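Tannase (PDB 3WA7) catalyses the hydrolysis of ester bonds in tannins and related gallate esters, as a tannase built on the alpha/beta-hydrolase fold. Local coordinates at residues A[204-209]-A[420-425]; A[263-268]-A[427-432]; A[45-50]-A[148-153]; A[67-72]-A[141-146]. All coordinates share one frame; numbering follows the deposited sequence. Where two conformers were deposited one is given.

The contacts form two pairs far apart around one large mixed sheet, contact 2 reaching out to helix 252-271 of an insertion. Contacts 3 and 4, with centres about 7 Å apart, come first along the chain, contact 4 nested inside the loop closed by contact 3; contact 3 packs strand 44-50 on the loop after helix 131-145, contact 4 packs strand 69-72 on that helix. Contacts 1 and 2 follow, about 11 Å apart between centres, their segments alternating along the chain and both using helix 425-436 and its approach. Contact 1 borders the probable catalytic residues, whereas contacts 3 and 4 are buried packing, their centres about 32 and 27 Å from that of contact 1.

Contact 1: residues A[204-209]-A[420-425]; sequences CPIHNL and RDTSFA
I206 and T422 make the tight part of this contact, their side chains sliding past each other in opposite directions. The CD1 methyl of I206 rests 3.8 Å from T422 CG2 and 3.9 Å from T422 CB, and the same CD1 is 4.1 Å from D421 CB. Isoleucine suits the place because its long branch spans the space between two loops, while threonine offers a methyl to that branch and a hydroxyl to a bridging water. With OG1 opposite the backbone N (chi1 -166°), T422 turns CG2 to I206 and holds its hydroxyl toward that water. The water bridges the looser side, lying 2.8 Å from T422 OG1 and donating to H207 O at 2.9 Å. Looser too is the outer end of D421, which is partly exposed and whose OD2 hydrogen-bonds a glycerol probably left by the crystallisation liquor. I206 is the centre of an inverse gamma turn, and the H207 ring braces that turn: ND1 donates to P205 O at 3.0 Å, with the oxygen close to the ring plane. I206 also touches S163, and D421 touches H451, members of a probable Ser-His-Asp triad with D419, so the contact probably borders the active site. The two loops follow strands 199-203 and 410-414, parallel neighbours in the main sheet, and lead into helices 209-220 and 425-436.

Contact 2: residues A[263-268]-A[427-432]; sequences AQFSTY and PIILAI
The hydroxyl of Y268, whose ring touches I429 across the contact, is held by a probable hydrogen bond with the side-chain nitrogen of N208. This bond gives a buried polar group a partner and probably helps to hold the far end of the aromatic side chain, leaving the ring itself for packing. Tyrosine suits the position because it is long enough to reach another loop with its oxygen while its ring carbons stay in contact with I429 and M214. Across the contact the ring meets the CD1 methyl of I429, which lies 4.2 Å from Y268 CE2 and approaches that ring obliquely. The same methyl sits at the edge of the F265 ring, near its plane, 4.2 Å from F265 CZ, so one isoleucine tip serves two aromatic rings. I429 reaches them with an extended branch, chi2 171°, the CA atoms of Y268 and I429 being 11.2 Å apart. F265 and Y268, three residues apart on one helix, both set their rings opposite the backbone N (chi1 -176° and 168°), which carries the ring ends to I429, and F265 CE1 lies at the edge of the Y268 ring, in its plane. Further aromatic contacts come from helix 209-220, where H211 stacks on Y268 and W218 meets F265. Helix 425-436 is the connection of a beta-alpha-beta unit between strands 410-414 and 440-444, and helix 252-271 lies in the long insertion before strand 410-414, consistent with the lid that many alpha/beta hydrolases carry over their core.

Contact 3: residues A[45-50]-A[148-153]; sequences LNVFVP and GRLPGD
V47 is the first residue of strand 45-50 to touch the loop 148-153, and it meets L150. Both of its methyls reach one branch of the leucine, V47 CG1 lying 3.8 Å and V47 CG2 3.9 Å from L150 CD2. With CG1 opposite the backbone N (chi1 179°), both methyls face the loop and share that one leucine carbon. F48 comes next and turns to the other face of the strand, where it packs on L102 of helix 95-103. V49 returns to the loop and meets the ring of P151, the two side chains crossing at about a right angle. Its CG1 is 3.7 Å from P151 CB and its CG2 is 3.9 Å from P151 CG, so the two methyls of the valine lie against the CB-CG side of the proline, one nearer each carbon. An alanine in place of V49 lacks both methyls, and would probably leave a gap beside the P151 ring and make the loop's hold on the strand weaker. Proline suits that loop position as a rigid, wholly apolar plug, and after it G152 takes backbone angles at which a side chain would jam against the preceding carbonyl oxygen. Strand 44-50 runs antiparallel to both its sheet neighbours, 22-33 and 107-111, while the loop that covers its valines connects helix 131-145 to strand 157-160.

Contact 4: residues A[67-72]-A[141-146]; sequences APILMP and RYVKYN
I69 and V143 are the closest backbone pair here, their CA atoms 9.1 Å apart, a spacing that lets side chains fill the layer between strand 69-72 and the last turn of helix 131-145. I69 and M71, two residues apart, both project to the helix, and V143 answers them with one methyl each. I69 CD1 meets V143 CG1 tip to tip at 3.9 Å. M71, a selenomethionine label in this crystal, slides past V143 in the opposite direction, with M71 CE 3.7 Å and M71 SE 4.0 Å from V143 CG2. A bend at chi3 (77°) folds that end methyl back onto the valine. Valine suits the helix position: its short forked side chain gives two methyls without pushing the helix off the sheet. This is the beta-alpha-beta crossover of an alpha/beta hydrolase: helix 131-145 joins strand 107-111 to strand 157-160, passing over strand 69-72 that lies between them, and V143 touches V109 and I157 as well. Just past the helix, N146 leaves helical backbone angles, and its ND2 donates to Y142 O at 2.9 Å, tilted 30° from the carbonyl plane. The same nitrogen sits 3.4 Å above the centre of the Y142 ring. Pointing away from strand 69-72, the buried R141 is paired in salt bridges with D195 and E182, and K144 with D196.

Contact 1: residues A[204-209]-A[420-425]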
loop_
_atom_site.group_PDB
_atom_site.type_symbol
_atom_site.label_atom_id
_atom_site.label_comp_id
_atom_site.label_asym_id
_atom_site.label_seq_id
_atom_site.Cartn_x
_atom_site.Cartn_y
_atom_site.Cartn_z
ATOM N N CYS A 204 5.071 1.117 2.031
ATOM C CA CYS A 204 4.964 2.404 1.344
ATOM C C CYS A 204 3.595 2.645 0.715
ATOM O O CYS A 204 3.484 2.893 -0.484
ATOM C CB CYS A 204 6.070 2.550 0.285
ATOM S SG CYS A 204 6.156 1.270 -1.004
ATOM N N PRO A 205 2.528 2.590 1.527
ATOM C CA PRO A 205 1.183 2.809 0.991
ATOM C C PRO A 205 1.013 4.193 0.373
ATOM O O PRO A 205 1.109 5.212 1.059
ATOM C CB PRO A 205 0.282 2.595 2.207
ATOM C CG PRO A 205 1.158 3.031 3.355
ATOM C CD PRO A 205 2.491 2.408 2.990
ATOM N N ILE A 206 0.775 4.218 -0.931
ATOM C CA ILE A 206 0.581 5.473 -1.641
ATOM C C ILE A 206 -0.909 5.774 -1.529
ATOM O O ILE A 206 -1.700 5.396 -2.393
ATOM C CB ILE A 206 0.996 5.335 -3.118
ATOM C CG1 ILE A 206 2.456 4.877 -3.202
ATOM C CG2 ILE A 206 0.821 6.666 -3.840
ATOM C CD1 ILE A 206 3.459 5.881 -2.642
ATOM N N HIS A 207 -1.274 6.439 -0.436
ATOM C CA HIS A 207 -2.666 6.771 -0.146
ATOM C C HIS A 207 -2.825 8.247 0.222
ATOM O O HIS A 207 -1.868 9.017 0.146
ATOM C CB HIS A 207 -3.158 5.911 1.017
ATOM C CG HIS A 207 -2.566 6.295 2.339
ATOM N ND1 HIS A 207 -1.237 6.099 2.649
ATOM C CD2 HIS A 207 -3.116 6.911 3.411
ATOM C CE1 HIS A 207 -0.994 6.581 3.856
ATOM N NE2 HIS A 207 -2.119 7.080 4.340
ATOM N N ASN A 208 -4.034 8.629 0.637
ATOM C CA ASN A 208 -4.330 10.019 1.003
ATOM C C ASN A 208 -3.921 10.883 -0.192
ATOM O O ASN A 208 -3.319 11.955 -0.052
ATOM C CB ASN A 208 -3.544 10.403 2.267
ATOM C CG ASN A 208 -4.051 11.681 2.909
ATOM O OD1 ASN A 208 -5.154 12.140 2.618
ATOM N ND2 ASN A 208 -3.245 12.255 3.800
ATOM N N LEU A 209 -4.279 10.393 -1.376
ATOM C CA LEU A 209 -3.932 11.032 -2.639
ATOM C C LEU A 209 -4.329 12.494 -2.809
ATOM O O LEU A 209 -3.571 13.273 -3.390
ATOM C CB LEU A 209 -4.500 10.199 -3.798
ATOM C CG LEU A 209 -4.127 8.712 -3.759
ATOM C CD1 LEU A 209 -4.798 7.990 -4.921
ATOM C CD2 LEU A 209 -2.605 8.543 -3.823
ATOM N N ARG A 420 11.147 8.119 -2.061
ATOM C CA ARG A 420 10.660 9.463 -2.367
ATOM C C ARG A 420 9.406 9.476 -3.243
ATOM O O ARG A 420 9.071 10.506 -3.835
ATOM C CB ARG A 420 11.759 10.269 -3.070
ATOM C CG ARG A 420 13.107 10.196 -2.377
ATOM C CD ARG A 420 14.110 9.464 -3.240
ATOM N NE ARG A 420 14.492 10.253 -4.407
ATOM C CZ ARG A 420 14.298 9.885 -5.670
ATOM N NH1 ARG A 420 13.714 8.725 -5.954
ATOM N NH2 ARG A 420 14.699 10.680 -6.656
ATOM N N ASP A 421 8.708 8.346 -3.331
ATOM C CA ASP A 421 7.505 8.285 -4.157
ATOM C C ASP A 421 6.368 9.105 -3.566
ATOM O O ASP A 421 5.442 9.506 -4.269
ATOM C CB ASP A 421 7.082 6.833 -4.377
ATOM C CG ASP A 421 7.945 6.138 -5.410
ATOM O OD1 ASP A 421 9.160 5.985 -5.170
ATOM O OD2 ASP A 421 7.412 5.759 -6.475
ATOM N N THR A 422 6.445 9.346 -2.264
ATOM C CA THR A 422 5.467 10.178 -1.577
ATOM C C THR A 422 6.177 10.685 -0.327
ATOM O O THR A 422 7.145 10.078 0.129
ATOM C CB THR A 422 4.181 9.391 -1.204
ATOM O OG1 THR A 422 3.150 10.317 -0.837
ATOM C CG2 THR A 422 4.438 8.433 -0.047
ATOM N N SER A 423 5.721 11.805 0.215
ATOM C CA SER A 423 6.349 12.366 1.407
ATOM C C SER A 423 6.283 11.434 2.608
ATOM O O SER A 423 5.332 10.665 2.762
ATOM C CB SER A 423 5.685 13.693 1.783
ATOM O OG SER A 423 6.154 14.144 3.045
ATOM N N PHE A 424 7.303 11.514 3.457
ATOM C CA PHE A 424 7.362 10.716 4.676
ATOM C C PHE A 424 6.165 11.079 5.544
ATOM O O PHE A 424 5.708 10.277 6.350
ATOM C CB PHE A 424 8.647 11.025 5.449
ATOM C CG PHE A 424 9.899 10.683 4.700
ATOM C CD1 PHE A 424 10.860 11.657 4.444
ATOM C CD2 PHE A 424 10.117 9.384 4.251
ATOM C CE1 PHE A 424 12.028 11.339 3.747
ATOM C CE2 PHE A 424 11.276 9.055 3.555
ATOM C CZ PHE A 424 12.234 10.033 3.303
ATOM N N ALA A 425 5.664 12.301 5.369
ATOM C CA ALA A 425 4.519 12.776 6.143
ATOM C C ALA A 425 3.283 11.906 5.951
ATOM O O ALA A 425 2.487 11.740 6.872
ATOM C CB ALA A 425 4.194 14.217 5.764
HETATM O O HOH W 1 0.636 9.271 -1.238
#

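Contact 2: residues A[263-268]-A[427-432]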
loop_
_atom_site.group_PDB
_atom_site.type_symbol
_atom_site.label_atom_id
_atom_site.label_comp_id
_atom_site.label_asym_id
_atom_site.label_seq_id
_atom_site.Cartn_x
_atom_site.Cartn_y
_atom_site.Cartn_z
ATOM N N ALA A 263 2.565 25.734 1.688
ATOM C CA ALA A 263 1.864 26.591 2.635
ATOM C C ALA A 263 0.528 25.977 3.041
ATOM O O ALA A 263 0.165 25.977 4.217
ATOM C CB ALA A 263 1.637 27.970 2.020
ATOM N N GLN A 264 -0.207 25.454 2.066
ATOM C CA GLN A 264 -1.499 24.863 2.367
ATOM C C GLN A 264 -1.399 23.573 3.179
ATOM O O GLN A 264 -2.336 23.212 3.892
ATOM C CB GLN A 264 -2.292 24.646 1.076
ATOM C CG GLN A 264 -2.846 25.946 0.489
ATOM C CD GLN A 264 -3.616 26.771 1.514
ATOM O OE1 GLN A 264 -3.042 27.596 2.231
ATOM N NE2 GLN A 264 -4.919 26.538 1.596
ATOM N N PHE A 265 -0.265 22.883 3.094
ATOM C CA PHE A 265 -0.108 21.661 3.873
ATOM C C PHE A 265 -0.173 21.975 5.369
ATOM O O PHE A 265 -0.649 21.158 6.154
ATOM C CB PHE A 265 1.224 20.965 3.567
ATOM C CG PHE A 265 1.388 19.645 4.272
ATOM C CD1 PHE A 265 0.552 18.572 3.969
ATOM C CD2 PHE A 265 2.370 19.475 5.247
ATOM C CE1 PHE A 265 0.688 17.350 4.624
ATOM C CE2 PHE A 265 2.518 18.256 5.911
ATOM C CZ PHE A 265 1.670 17.189 5.595
ATOM N N SER A 266 0.308 23.150 5.773
ATOM C CA SER A 266 0.266 23.502 7.195
ATOM C C SER A 266 -1.174 23.516 7.685
ATOM O O SER A 266 -1.481 23.011 8.762
ATOM C CB SER A 266 0.909 24.872 7.448
ATOM O OG SER A 266 2.299 24.845 7.177
ATOM N N THR A 267 -2.063 24.088 6.884
ATOM C CA THR A 267 -3.465 24.150 7.260
ATOM C C THR A 267 -4.074 22.756 7.322
ATOM O O THR A 267 -4.788 22.422 8.265
ATOM C CB THR A 267 -4.252 25.019 6.271
ATOM O OG1 THR A 267 -3.708 26.344 6.291
ATOM C CG2 THR A 267 -5.726 25.073 6.654
ATOM N N TYR A 268 -3.791 21.948 6.308
ATOM C CA TYR A 268 -4.298 20.585 6.266
ATOM C C TYR A 268 -3.789 19.794 7.471
ATOM O O TYR A 268 -4.564 19.168 8.198
ATOM C CB TYR A 268 -3.843 19.885 4.982
ATOM C CG TYR A 268 -4.100 18.395 5.015
ATOM C CD1 TYR A 268 -5.399 17.891 5.033
ATOM C CD2 TYR A 268 -3.040 17.490 5.092
ATOM C CE1 TYR A 268 -5.639 16.519 5.129
ATOM C CE2 TYR A 268 -3.269 16.121 5.190
ATOM C CZ TYR A 268 -4.570 15.642 5.208
ATOM O OH TYR A 268 -4.797 14.286 5.303
ATOM N N PRO A 427 2.902 8.418 5.367
ATOM C CA PRO A 427 2.769 7.246 6.241
ATOM C C PRO A 427 2.775 7.632 7.727
ATOM O O PRO A 427 2.169 6.955 8.558
ATOM C CB PRO A 427 3.966 6.376 5.849
ATOM C CG PRO A 427 4.978 7.381 5.372
ATOM C CD PRO A 427 4.135 8.343 4.566
ATOM N N ILE A 428 3.452 8.726 8.061
ATOM C CA ILE A 428 3.496 9.165 9.452
ATOM C C ILE A 428 2.104 9.590 9.927
ATOM O O ILE A 428 1.708 9.287 11.052
ATOM C CB ILE A 428 4.502 10.330 9.633
ATOM C CG1 ILE A 428 5.928 9.803 9.423
ATOM C CG2 ILE A 428 4.359 10.936 11.026
ATOM C CD1 ILE A 428 6.992 10.887 9.353
ATOM N N ILE A 429 1.361 10.281 9.068
ATOM C CA ILE A 429 0.010 10.714 9.415
ATOM C C ILE A 429 -0.866 9.494 9.689
ATOM O O ILE A 429 -1.627 9.471 10.656
ATOM C CB ILE A 429 -0.624 11.551 8.281
ATOM C CG1 ILE A 429 0.020 12.942 8.240
ATOM C CG2 ILE A 429 -2.133 11.669 8.498
ATOM C CD1 ILE A 429 -0.381 13.771 7.029
ATOM N N LEU A 430 -0.751 8.478 8.840
ATOM C CA LEU A 430 -1.531 7.258 9.012
ATOM C C LEU A 430 -1.179 6.581 10.337
ATOM O O LEU A 430 -2.060 6.199 11.110
ATOM C CB LEU A 430 -1.268 6.295 7.848
ATOM C CG LEU A 430 -1.876 4.891 7.950
ATOM C CD1 LEU A 430 -3.387 4.975 8.115
ATOM C CD2 LEU A 430 -1.516 4.102 6.704
ATOM N N ALA A 431 0.115 6.440 10.600
ATOM C CA ALA A 431 0.568 5.803 11.829
ATOM C C ALA A 431 0.076 6.521 13.086
ATOM O O ALA A 431 -0.384 5.885 14.036
ATOM C CB ALA A 431 2.092 5.717 11.837
ATOM N N ILE A 432 0.174 7.844 13.100
ATOM C CA ILE A 432 -0.255 8.593 14.274
ATOM C C ILE A 432 -1.767 8.583 14.430
ATOM O O ILE A 432 -2.276 8.452 15.543
ATOM C CB ILE A 432 0.258 10.045 14.228
ATOM C CG1 ILE A 432 1.788 10.039 14.297
ATOM C CG2 ILE A 432 -0.327 10.852 15.392
ATOM C CD1 ILE A 432 2.419 11.418 14.196
#

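Contact 3: residues A[45-50]-A[148-153]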
loop_
_atom_site.group_PDB
_atom_site.type_symbol
_atom_site.label_atom_id
_atom_site.label_comp_id
_atom_site.label_asym_id
_atom_site.label_seq_id
_atom_site.Cartn_x
_atom_site.Cartn_y
_atom_site.Cartn_z
ATOM N N LEU A 45 -8.798 -15.866 -8.164
ATOM C CA LEU A 45 -7.856 -15.942 -7.057
ATOM C C LEU A 45 -7.238 -17.328 -6.980
ATOM O O LEU A 45 -7.779 -18.294 -7.532
ATOM C CB LEU A 45 -8.547 -15.568 -5.732
ATOM C CG LEU A 45 -9.777 -16.330 -5.220
ATOM C CD1 LEU A 45 -9.368 -17.690 -4.676
ATOM C CD2 LEU A 45 -10.446 -15.522 -4.115
ATOM N N ASN A 46 -6.080 -17.406 -6.330
ATOM C CA ASN A 46 -5.365 -18.660 -6.152
ATOM C C ASN A 46 -5.260 -18.947 -4.662
ATOM O O ASN A 46 -5.059 -18.034 -3.859
ATOM C CB ASN A 46 -3.950 -18.584 -6.736
ATOM C CG ASN A 46 -3.940 -18.341 -8.227
ATOM O OD1 ASN A 46 -4.850 -18.755 -8.946
ATOM N ND2 ASN A 46 -2.886 -17.690 -8.710
ATOM N N VAL A 47 -5.388 -20.220 -4.302
ATOM C CA VAL A 47 -5.308 -20.645 -2.911
ATOM C C VAL A 47 -4.132 -21.599 -2.723
ATOM O O VAL A 47 -3.990 -22.568 -3.466
ATOM C CB VAL A 47 -6.599 -21.374 -2.486
ATOM C CG1 VAL A 47 -6.496 -21.826 -1.040
ATOM C CG2 VAL A 47 -7.793 -20.455 -2.672
ATOM N N PHE A 48 -3.291 -21.317 -1.732
ATOM C CA PHE A 48 -2.136 -22.161 -1.448
ATOM C C PHE A 48 -2.169 -22.569 0.019
ATOM O O PHE A 48 -2.297 -21.729 0.910
ATOM C CB PHE A 48 -0.847 -21.421 -1.795
ATOM C CG PHE A 48 -0.822 -20.920 -3.207
ATOM C CD1 PHE A 48 -1.106 -19.588 -3.491
ATOM C CD2 PHE A 48 -0.578 -21.796 -4.260
ATOM C CE1 PHE A 48 -1.151 -19.134 -4.806
ATOM C CE2 PHE A 48 -0.620 -21.350 -5.583
ATOM C CZ PHE A 48 -0.908 -20.015 -5.855
ATOM N N VAL A 49 -2.048 -23.872 0.255
ATOM C CA VAL A 49 -2.133 -24.416 1.601
ATOM C C VAL A 49 -0.984 -25.343 1.976
ATOM O O VAL A 49 -0.631 -26.237 1.211
ATOM C CB VAL A 49 -3.450 -25.220 1.756
ATOM C CG1 VAL A 49 -3.608 -25.704 3.189
ATOM C CG2 VAL A 49 -4.641 -24.365 1.331
ATOM N N PRO A 50 -0.381 -25.134 3.159
ATOM C CA PRO A 50 0.719 -26.009 3.579
ATOM C C PRO A 50 0.183 -27.441 3.587
ATOM O O PRO A 50 -0.927 -27.685 4.059
ATOM C CB PRO A 50 1.043 -25.500 4.979
ATOM C CG PRO A 50 0.774 -24.013 4.846
ATOM C CD PRO A 50 -0.544 -24.006 4.093
ATOM N N GLY A 148 -14.251 -22.865 6.827
ATOM C CA GLY A 148 -14.445 -24.294 6.998
ATOM C C GLY A 148 -14.072 -25.073 5.751
ATOM O O GLY A 148 -13.322 -26.048 5.818
ATOM N N ARG A 149 -14.598 -24.649 4.609
ATOM C CA ARG A 149 -14.300 -25.316 3.351
ATOM C C ARG A 149 -12.871 -24.991 2.941
ATOM O O ARG A 149 -12.138 -25.856 2.462
ATOM C CB ARG A 149 -15.298 -24.877 2.276
ATOM C CG ARG A 149 -16.710 -25.401 2.528
ATOM C CD ARG A 149 -17.605 -25.186 1.324
ATOM N NE ARG A 149 -18.038 -23.801 1.191
ATOM C CZ ARG A 149 -19.058 -23.270 1.858
ATOM N NH1 ARG A 149 -19.757 -24.013 2.708
ATOM N NH2 ARG A 149 -19.382 -21.998 1.671
ATOM N N LEU A 150 -12.477 -23.738 3.147
ATOM C CA LEU A 150 -11.123 -23.292 2.843
ATOM C C LEU A 150 -10.239 -23.510 4.068
ATOM O O LEU A 150 -10.649 -23.221 5.190
ATOM C CB LEU A 150 -11.114 -21.796 2.517
ATOM C CG LEU A 150 -11.316 -21.318 1.084
ATOM C CD1 LEU A 150 -11.562 -19.812 1.083
ATOM C CD2 LEU A 150 -10.085 -21.661 0.259
ATOM N N PRO A 151 -9.030 -24.056 3.879
ATOM C CA PRO A 151 -8.172 -24.252 5.050
ATOM C C PRO A 151 -7.801 -22.874 5.611
ATOM O O PRO A 151 -7.783 -21.892 4.870
ATOM C CB PRO A 151 -6.966 -24.980 4.472
ATOM C CG PRO A 151 -7.573 -25.803 3.371
ATOM C CD PRO A 151 -8.514 -24.803 2.717
ATOM N N GLY A 152 -7.519 -22.801 6.909
ATOM C CA GLY A 152 -7.155 -21.527 7.514
ATOM C C GLY A 152 -8.256 -20.904 8.354
ATOM O O GLY A 152 -9.413 -21.325 8.299
ATOM N N ASP A 153 -7.894 -19.896 9.139
ATOM C CA ASP A 153 -8.852 -19.206 10.002
ATOM C C ASP A 153 -9.293 -17.924 9.302
ATOM O O ASP A 153 -8.506 -16.988 9.169
ATOM C CB ASP A 153 -8.190 -18.860 11.339
ATOM C CG ASP A 153 -9.184 -18.373 12.379
ATOM O OD1 ASP A 153 -10.308 -17.972 12.006
ATOM O OD2 ASP A 153 -8.830 -18.382 13.576
#

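Contact 4: residues A[67-72]-A[141-146]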
loop_
_atom_site.group_PDB
_atom_site.type_symbol
_atom_site.label_atom_id
_atom_site.label_comp_id
_atom_site.label_asym_id
_atom_site.label_seq_id
_atom_site.Cartn_x
_atom_site.Cartn_y
_atom_site.Cartn_z
ATOM N N ALA A 67 -4.641 -21.492 11.158
ATOM C CA ALA A 67 -3.636 -20.808 10.351
ATOM C C ALA A 67 -4.083 -19.443 9.839
ATOM O O ALA A 67 -5.216 -19.274 9.396
ATOM C CB ALA A 67 -3.224 -21.694 9.173
ATOM N N PRO A 68 -3.192 -18.440 9.915
ATOM C CA PRO A 68 -3.551 -17.109 9.428
ATOM C C PRO A 68 -3.714 -17.219 7.917
ATOM O O PRO A 68 -3.097 -18.079 7.285
ATOM C CB PRO A 68 -2.328 -16.263 9.787
ATOM C CG PRO A 68 -1.739 -16.972 10.961
ATOM C CD PRO A 68 -1.880 -18.422 10.583
ATOM N N ILE A 69 -4.547 -16.364 7.338
ATOM C CA ILE A 69 -4.729 -16.368 5.895
ATOM C C ILE A 69 -4.150 -15.062 5.363
ATOM O O ILE A 69 -4.745 -13.994 5.513
ATOM C CB ILE A 69 -6.220 -16.477 5.503
ATOM C CG1 ILE A 69 -6.791 -17.804 6.013
ATOM C CG2 ILE A 69 -6.370 -16.396 3.985
ATOM C CD1 ILE A 69 -8.266 -18.005 5.697
ATOM N N LEU A 70 -2.964 -15.155 4.771
ATOM C CA LEU A 70 -2.295 -13.986 4.210
ATOM C C LEU A 70 -2.896 -13.720 2.839
ATOM O O LEU A 70 -3.016 -14.637 2.026
ATOM C CB LEU A 70 -0.797 -14.254 4.062
ATOM C CG LEU A 70 0.075 -13.078 3.612
ATOM C CD1 LEU A 70 0.196 -12.073 4.750
ATOM C CD2 LEU A 70 1.455 -13.589 3.216
HETATM N N MSE A 71 -3.284 -12.474 2.589
HETATM C CA MSE A 71 -3.866 -12.113 1.305
HETATM C C MSE A 71 -3.074 -10.974 0.684
HETATM O O MSE A 71 -3.419 -9.801 0.827
HETATM C CB MSE A 71 -5.346 -11.734 1.469
HETATM C CG MSE A 71 -6.206 -12.915 1.906
HETATM SE SE MSE A 71 -8.112 -12.576 1.828
HETATM C CE MSE A 71 -8.374 -12.759 -0.086
ATOM N N PRO A 72 -1.982 -11.318 -0.010
ATOM C CA PRO A 72 -1.115 -10.341 -0.667
ATOM C C PRO A 72 -1.672 -9.963 -2.029
ATOM O O PRO A 72 -2.419 -10.730 -2.635
ATOM C CB PRO A 72 0.198 -11.095 -0.786
ATOM C CG PRO A 72 -0.279 -12.484 -1.136
ATOM C CD PRO A 72 -1.461 -12.689 -0.192
ATOM N N ARG A 141 -14.594 -11.475 0.805
ATOM C CA ARG A 141 -15.908 -12.068 1.048
ATOM C C ARG A 141 -15.934 -13.526 0.600
ATOM O O ARG A 141 -16.546 -14.366 1.255
ATOM C CB ARG A 141 -17.008 -11.276 0.331
ATOM C CG ARG A 141 -17.146 -9.871 0.871
ATOM C CD ARG A 141 -18.405 -9.174 0.394
ATOM N NE ARG A 141 -18.549 -7.910 1.107
ATOM C CZ ARG A 141 -19.660 -7.185 1.148
ATOM N NH1 ARG A 141 -20.751 -7.588 0.510
ATOM N NH2 ARG A 141 -19.677 -6.054 1.842
ATOM N N TYR A 142 -15.267 -13.824 -0.511
ATOM C CA TYR A 142 -15.216 -15.196 -1.011
ATOM C C TYR A 142 -14.568 -16.089 0.046
ATOM O O TYR A 142 -15.067 -17.170 0.355
ATOM C CB TYR A 142 -14.394 -15.281 -2.301
ATOM C CG TYR A 142 -14.278 -16.694 -2.833
ATOM C CD1 TYR A 142 -15.270 -17.235 -3.653
ATOM C CD2 TYR A 142 -13.211 -17.513 -2.457
ATOM C CE1 TYR A 142 -15.204 -18.562 -4.083
ATOM C CE2 TYR A 142 -13.138 -18.839 -2.878
ATOM C CZ TYR A 142 -14.137 -19.355 -3.686
ATOM O OH TYR A 142 -14.076 -20.670 -4.080
ATOM N N VAL A 143 -13.450 -15.628 0.592
ATOM C CA VAL A 143 -12.730 -16.385 1.610
ATOM C C VAL A 143 -13.574 -16.613 2.859
ATOM O O VAL A 143 -13.716 -17.748 3.321
ATOM C CB VAL A 143 -11.421 -15.667 2.012
ATOM C CG1 VAL A 143 -10.803 -16.333 3.242
ATOM C CG2 VAL A 143 -10.439 -15.702 0.854
ATOM N N LYS A 144 -14.140 -15.537 3.396
ATOM C CA LYS A 144 -14.943 -15.631 4.611
ATOM C C LYS A 144 -16.222 -16.441 4.415
ATOM O O LYS A 144 -16.657 -17.146 5.326
ATOM C CB LYS A 144 -15.253 -14.224 5.141
ATOM C CG LYS A 144 -13.978 -13.432 5.454
ATOM C CD LYS A 144 -14.245 -12.109 6.168
ATOM C CE LYS A 144 -14.590 -12.304 7.637
ATOM N NZ LYS A 144 -14.829 -10.985 8.312
ATOM N N TYR A 145 -16.809 -16.351 3.226
ATOM C CA TYR A 145 -18.027 -17.097 2.911
ATOM C C TYR A 145 -17.713 -18.586 2.950
ATOM O O TYR A 145 -18.575 -19.415 3.256
ATOM C CB TYR A 145 -18.524 -16.720 1.510
ATOM C CG TYR A 145 -19.756 -17.471 1.043
ATOM C CD1 TYR A 145 -20.949 -17.411 1.762
ATOM C CD2 TYR A 145 -19.737 -18.215 -0.139
ATOM C CE1 TYR A 145 -22.097 -18.069 1.315
ATOM C CE2 TYR A 145 -20.879 -18.879 -0.595
ATOM C CZ TYR A 145 -22.055 -18.799 0.138
ATOM O OH TYR A 145 -23.191 -19.438 -0.312
ATOM N N ASN A 146 -16.462 -18.913 2.646
ATOM C CA ASN A 146 -16.025 -20.299 2.611
ATOM C C ASN A 146 -15.280 -20.791 3.842
ATOM O O ASN A 146 -14.463 -21.704 3.759
ATOM C CB ASN A 146 -15.197 -20.533 1.348
ATOM C CG ASN A 146 -16.069 -20.686 0.116
ATOM O OD1 ASN A 146 -16.803 -21.666 -0.013
ATOM N ND2 ASN A 146 -16.003 -19.715 -0.786
#